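Local coordinates for protein cerato-platanin 1 (Moniliophthora perniciosa, PDB 3SUJ) that is of unknown function but belongs to the secreted cerato-platanin family of double-psi beta-barrel proteins and binds zinc ions, at residues A[50-55]-A[80-85]; A[26-31]-A[56-61]. One frame throughout, in Å; residues are numbered along the deposited sequence.

Contact 1. Residues A[50-55]-A[80-85]. With ZN (zinc ion), chain E.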
loop_
_atom_site.group_PDB
_atom_site.type_symbol
_atom_site.label_atom_id
_atom_site.label_comp_id
_atom_site.label_asym_id
_atom_site.label_seq_id
_atom_site.Cartn_x
_atom_site.Cartn_y
_atom_site.Cartn_z
ATOM N N SER A 50 7.295 1.083 -5.621
ATOM C CA SER A 50 8.299 1.578 -6.561
ATOM C C SER A 50 7.698 1.928 -7.879
ATOM O O SER A 50 8.391 2.605 -8.676
ATOM C CB SER A 50 9.454 0.605 -6.642
ATOM O OG SER A 50 9.020 -0.668 -7.094
ATOM N N ASP A 51 6.457 1.600 -8.162
ATOM C CA ASP A 51 5.769 2.035 -9.386
ATOM C C ASP A 51 5.411 3.492 -9.302
ATOM O O ASP A 51 5.028 4.068 -10.293
ATOM C CB ASP A 51 4.494 1.231 -9.625
ATOM C CG ASP A 51 4.765 -0.124 -10.220
ATOM O OD1 ASP A 51 5.900 -0.478 -10.522
ATOM O OD2 ASP A 51 3.770 -0.860 -10.286
ATOM N N ILE A 52 5.492 4.110 -8.113
ATOM C CA ILE A 52 5.308 5.564 -7.987
ATOM C C ILE A 52 6.681 6.174 -8.196
ATOM O O ILE A 52 7.507 6.162 -7.276
ATOM C CB ILE A 52 4.756 5.926 -6.645
ATOM C CG1 ILE A 52 3.471 5.160 -6.329
ATOM C CG2 ILE A 52 4.586 7.481 -6.466
ATOM C CD1 ILE A 52 2.501 5.540 -7.231
ATOM N N ALA A 53 6.966 6.645 -9.398
ATOM C CA ALA A 53 8.340 7.073 -9.744
ATOM C C ALA A 53 8.713 8.377 -9.022
ATOM O O ALA A 53 9.898 8.576 -8.697
ATOM C CB ALA A 53 8.459 7.291 -11.270
ATOM N N GLY A 54 7.708 9.176 -8.681
ATOM C CA GLY A 54 7.955 10.469 -8.035
ATOM C C GLY A 54 6.680 11.218 -8.118
ATOM O O GLY A 54 5.601 10.665 -8.466
ATOM N N TYR A 55 6.736 12.512 -7.821
ATOM C CA TYR A 55 5.577 13.372 -7.847
ATOM C C TYR A 55 4.821 13.218 -9.140
ATOM O O TYR A 55 5.351 13.137 -10.238
ATOM C CB TYR A 55 6.053 14.830 -7.670
ATOM C CG TYR A 55 4.893 15.861 -7.588
ATOM C CD1 TYR A 55 4.104 16.011 -6.474
ATOM C CD2 TYR A 55 4.647 16.614 -8.664
ATOM C CE1 TYR A 55 3.086 16.986 -6.488
ATOM C CE2 TYR A 55 3.614 17.530 -8.766
ATOM C CZ TYR A 55 2.870 17.699 -7.675
ATOM O OH TYR A 55 1.856 18.666 -7.666
ATOM N N MET A 80 -4.093 -2.988 -1.930
ATOM C CA MET A 80 -3.436 -1.788 -1.371
ATOM C C MET A 80 -3.521 -0.624 -2.327
ATOM O O MET A 80 -3.153 -0.774 -3.467
ATOM C CB MET A 80 -1.936 -2.144 -1.101
ATOM C CG MET A 80 -1.216 -1.090 -0.237
ATOM S SD MET A 80 0.579 -1.067 -0.309
ATOM C CE MET A 80 0.694 -0.091 -1.778
ATOM N N VAL A 81 -3.887 0.558 -1.793
ATOM C CA VAL A 81 -3.820 1.762 -2.562
ATOM C C VAL A 81 -2.408 2.335 -2.484
ATOM O O VAL A 81 -1.940 2.604 -1.336
ATOM C CB VAL A 81 -4.873 2.807 -2.086
ATOM C CG1 VAL A 81 -4.751 4.093 -2.929
ATOM C CG2 VAL A 81 -6.301 2.181 -2.153
ATOM N N ALA A 82 -1.764 2.600 -3.592
ATOM C CA ALA A 82 -0.442 3.156 -3.600
ATOM C C ALA A 82 -0.486 4.673 -3.641
ATOM O O ALA A 82 -1.130 5.308 -4.471
ATOM C CB ALA A 82 0.277 2.698 -4.834
ATOM N N ILE A 83 0.170 5.267 -2.621
ATOM C CA ILE A 83 0.091 6.726 -2.427
ATOM C C ILE A 83 1.476 7.355 -2.267
ATOM O O ILE A 83 1.549 8.620 -2.118
ATOM C CB ILE A 83 -0.775 7.073 -1.158
ATOM C CG1 ILE A 83 -0.025 6.677 0.156
ATOM C CG2 ILE A 83 -2.129 6.344 -1.181
ATOM C CD1 ILE A 83 -0.834 7.088 1.448
ATOM N N ASP A 84 2.510 6.557 -2.239
ATOM C CA ASP A 84 3.855 7.045 -1.852
ATOM C C ASP A 84 4.900 6.273 -2.627
ATOM O O ASP A 84 4.640 5.079 -2.996
ATOM C CB ASP A 84 4.004 6.844 -0.296
ATOM C CG ASP A 84 5.045 7.674 0.337
ATOM O OD1 ASP A 84 5.438 8.753 -0.167
ATOM O OD2 ASP A 84 5.419 7.272 1.456
ATOM N N ARG A 85 6.054 6.823 -2.879
ATOM C CA ARG A 85 7.115 6.023 -3.451
ATOM C C ARG A 85 7.755 5.074 -2.425
ATOM O O ARG A 85 7.932 5.463 -1.225
ATOM C CB ARG A 85 8.225 6.947 -4.023
ATOM C CG ARG A 85 9.419 6.148 -4.588
ATOM C CD ARG A 85 10.201 6.951 -5.625
ATOM N NE ARG A 85 11.311 6.114 -6.103
ATOM C CZ ARG A 85 11.148 5.075 -6.934
ATOM N NH1 ARG A 85 9.980 4.785 -7.469
ATOM N NH2 ARG A 85 12.183 4.272 -7.214
HETATM ZN ZN ZN E . 4.381 -2.715 -10.877
HETATM O O HOH W 1 5.684 -2.548 -12.610
#
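A chi1 of 177° swings Arg85 CG to the far side of CA from the backbone N, and from CG to NE the chain stays extended, so that Arg85 runs alongside Ile52 and delivers its guanidinium to the backbone of the 50-55 loop. This joins the loop after strand 47-49 to the end of strand 76-83 in the double-psi beta-barrel, where the chain turns a corner at Asp84. A single nitrogen, NH1, does the gripping: it donates to Ile52 O at 2.8 Å, nearly straight, and to Ser50 O at 3.0 Å along a more bent path. Both oxygens lie at the guanidinium edge, close to its plane, whereas NH1 stands above each carbonyl plane. The loop is thereby held curled around one donor. Nearer the backbone, the aliphatic part of Arg85 runs past the Ile52 carbonyl, with CG 3.3 Å from Ile52 O.

The buried side chain of Ile52 points toward the 80-85 segment. CG1 rests 3.5 Å from Asp84 O and reaches Ala82 CB at 4.3 Å. The Asp84 carboxylate serves a different neighbourhood, accepting from Tyr11 OH and from the backbone N of Thr22. Asp51, between the two gripped carbonyls, stays out of this packing; its CB heads away from the strand, OD2 binds zinc at 2.0 Å, and OD1 accepts a hydrogen bond from the zinc-bound water at 2.9 Å.

Contact 2. Residues A[26-31]-A[56-61]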
loop_
_atom_site.group_PDB
_atom_site.type_symbol
_atom_site.label_atom_id
_atom_site.label_comp_id
_atom_site.label_asym_id
_atom_site.label_seq_id
_atom_site.Cartn_x
_atom_site.Cartn_y
_atom_site.Cartn_z
ATOM N N GLY A 26 -1.420 17.937 -7.532
ATOM C CA GLY A 26 -1.244 17.741 -8.960
ATOM C C GLY A 26 -2.320 16.848 -9.582
ATOM O O GLY A 26 -3.160 16.249 -8.916
ATOM N N GLU A 27 -2.292 16.777 -10.913
ATOM C CA GLU A 27 -3.281 16.051 -11.673
ATOM C C GLU A 27 -3.502 14.655 -11.128
ATOM O O GLU A 27 -4.642 14.169 -11.051
ATOM C CB GLU A 27 -2.697 15.894 -13.113
ATOM C CG GLU A 27 -3.581 15.117 -14.036
ATOM C CD GLU A 27 -2.947 14.801 -15.421
ATOM O OE1 GLU A 27 -1.812 15.215 -15.708
ATOM O OE2 GLU A 27 -3.575 14.119 -16.200
ATOM N N ASN A 28 -2.389 13.960 -10.809
ATOM C CA ASN A 28 -2.513 12.564 -10.353
ATOM C C ASN A 28 -2.480 12.441 -8.805
ATOM O O ASN A 28 -2.551 11.325 -8.246
ATOM C CB ASN A 28 -1.413 11.712 -10.990
ATOM C CG ASN A 28 -1.586 11.620 -12.432
ATOM O OD1 ASN A 28 -2.715 11.362 -12.873
ATOM N ND2 ASN A 28 -0.569 11.842 -13.226
ATOM N N GLY A 29 -2.344 13.520 -8.087
ATOM C CA GLY A 29 -2.262 13.477 -6.635
ATOM C C GLY A 29 -3.594 13.239 -5.992
ATOM O O GLY A 29 -4.654 13.354 -6.612
ATOM N N LEU A 30 -3.570 12.942 -4.733
ATOM C CA LEU A 30 -4.753 12.456 -4.010
ATOM C C LEU A 30 -5.344 13.513 -3.107
ATOM O O LEU A 30 -6.482 13.323 -2.647
ATOM C CB LEU A 30 -4.371 11.195 -3.220
ATOM C CG LEU A 30 -3.978 10.063 -4.172
ATOM C CD1 LEU A 30 -3.437 8.911 -3.340
ATOM C CD2 LEU A 30 -5.181 9.592 -5.072
ATOM N N TYR A 31 -4.607 14.578 -2.869
ATOM C CA TYR A 31 -5.086 15.761 -2.147
ATOM C C TYR A 31 -5.529 16.818 -3.188
ATOM O O TYR A 31 -4.835 17.075 -4.170
ATOM C CB TYR A 31 -3.940 16.298 -1.311
ATOM C CG TYR A 31 -4.303 17.349 -0.335
ATOM C CD1 TYR A 31 -4.554 17.058 1.009
ATOM C CD2 TYR A 31 -4.341 18.679 -0.748
ATOM C CE1 TYR A 31 -4.825 18.069 1.927
ATOM C CE2 TYR A 31 -4.662 19.673 0.137
ATOM C CZ TYR A 31 -4.874 19.360 1.469
ATOM O OH TYR A 31 -5.134 20.357 2.374
ATOM N N ASN A 56 3.489 13.192 -8.991
ATOM C CA ASN A 56 2.519 13.164 -10.092
ATOM C C ASN A 56 2.577 11.881 -10.948
ATOM O O ASN A 56 2.097 11.866 -12.050
ATOM C CB ASN A 56 2.695 14.442 -10.987
ATOM C CG ASN A 56 1.390 15.165 -11.256
ATOM O OD1 ASN A 56 0.290 14.645 -10.998
ATOM N ND2 ASN A 56 1.517 16.396 -11.830
ATOM N N SER A 57 3.085 10.787 -10.395
ATOM C CA SER A 57 3.048 9.532 -11.112
ATOM C C SER A 57 1.606 9.155 -11.493
ATOM O O SER A 57 0.688 9.173 -10.631
ATOM C CB SER A 57 3.509 8.433 -10.166
ATOM O OG SER A 57 3.279 7.134 -10.699
ATOM N N PRO A 58 1.395 8.615 -12.697
ATOM C CA PRO A 58 0.066 8.107 -13.057
ATOM C C PRO A 58 -0.310 6.885 -12.278
ATOM O O PRO A 58 -1.486 6.512 -12.324
ATOM C CB PRO A 58 0.178 7.812 -14.585
ATOM C CG PRO A 58 1.383 8.586 -14.980
ATOM C CD PRO A 58 2.343 8.645 -13.844
ATOM N N ASN A 59 0.624 6.234 -11.602
ATOM C CA ASN A 59 0.270 5.115 -10.723
ATOM C C ASN A 59 -0.260 5.570 -9.373
ATOM O O ASN A 59 -0.702 4.721 -8.558
ATOM C CB ASN A 59 1.467 4.190 -10.540
ATOM C CG ASN A 59 1.757 3.437 -11.821
ATOM O OD1 ASN A 59 0.783 2.967 -12.469
ATOM N ND2 ASN A 59 2.990 3.295 -12.180
ATOM N N CYS A 60 -0.203 6.858 -9.040
ATOM C CA CYS A 60 -0.765 7.297 -7.742
ATOM C C CYS A 60 -2.218 6.911 -7.671
ATOM O O CYS A 60 -3.006 7.135 -8.608
ATOM C CB CYS A 60 -0.654 8.803 -7.685
ATOM S SG CYS A 60 1.005 9.418 -7.311
ATOM N N GLY A 61 -2.655 6.400 -6.532
ATOM C CA GLY A 61 -4.029 5.976 -6.356
ATOM C C GLY A 61 -4.366 4.647 -7.001
ATOM O O GLY A 61 -5.551 4.293 -6.926
HETATM O O HOH W 2 -0.395 18.505 -12.295
HETATM O O HOH W 3 -4.520 9.805 -8.962
HETATM O O HOH W 4 -3.199 9.004 -10.669
#
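Asn28 and Asn56 exchange two hydrogen bonds, each between the side chain of one and the backbone of the other. Asn56 OD1 accepts from Asn28 N at 2.8 Å, the donor arriving nearly along the C=O axis. In return Asn28 ND2 donates a hydrogen bond to Asn56 O at 2.9 Å, with that oxygen near the plane of the donating amide but the nitrogen raised above the carbonyl plane. The side chains cross at about a right angle, their amide planes 68° apart, so the pair interlocks without stacking. Chi1 of -66° sets CG of Asn28 beside its own backbone N, which lets ND2 face the Asn56 carbonyl while CB lies 3.3 Å from Ser57 O.

Two type I beta turns meet here, Gly26 to Gly29 and Ser57 to Cys60, the second reinforced by an ST turn in which Ser57 OG accepts from Asn59 N. Cys60 abuts the first turn closely, its CB 3.2 Å from Asn28 O, and its SG forms the disulfide to Cys23. Leu30 CD2 rests 4.0 Å from Gly61 CA, an ordinary packing distance, though a beta carbon on Gly61 would crowd that methyl.

Toward the solvent, water takes over. One molecule accepts from both Glu27 N and Asn56 ND2, each at 2.9 Å, and so bridges the two segments. Were Asn56 shortened to an alanine, Asn28 N would probably lose its acceptor and the bridging water its amide donor, leaving the first turn less firmly tied to the 56-61 loop. Two other waters lie by Cys60 O, one of them 2.6 Å from Asn28 O, the other making only a weak bond to Asn28 OD1.

The centres of the two contacts lie about 9 Å apart, on the same side of the chain's centre, and their segments alternate along the chain: 26-31, 50-55, 56-61, then 80-85. Segments 50-55 and 56-61 are successive parts of the loop between strands 47-49 and 63-68. Contact 1 ties the first part to the end of strand 76-83, an outermost strand of the mixed sheet; contact 2 ties the second to the loop after strand 3-7, farther from the chain centre. Two probable hydrogen bonds join them directly: Ala82 O to Gly61 N at 2.8 Å and Asp51 O to Asn59 ND2 at 2.9 Å. The long loop is thus fastened both to the barrel and to a neighbouring loop.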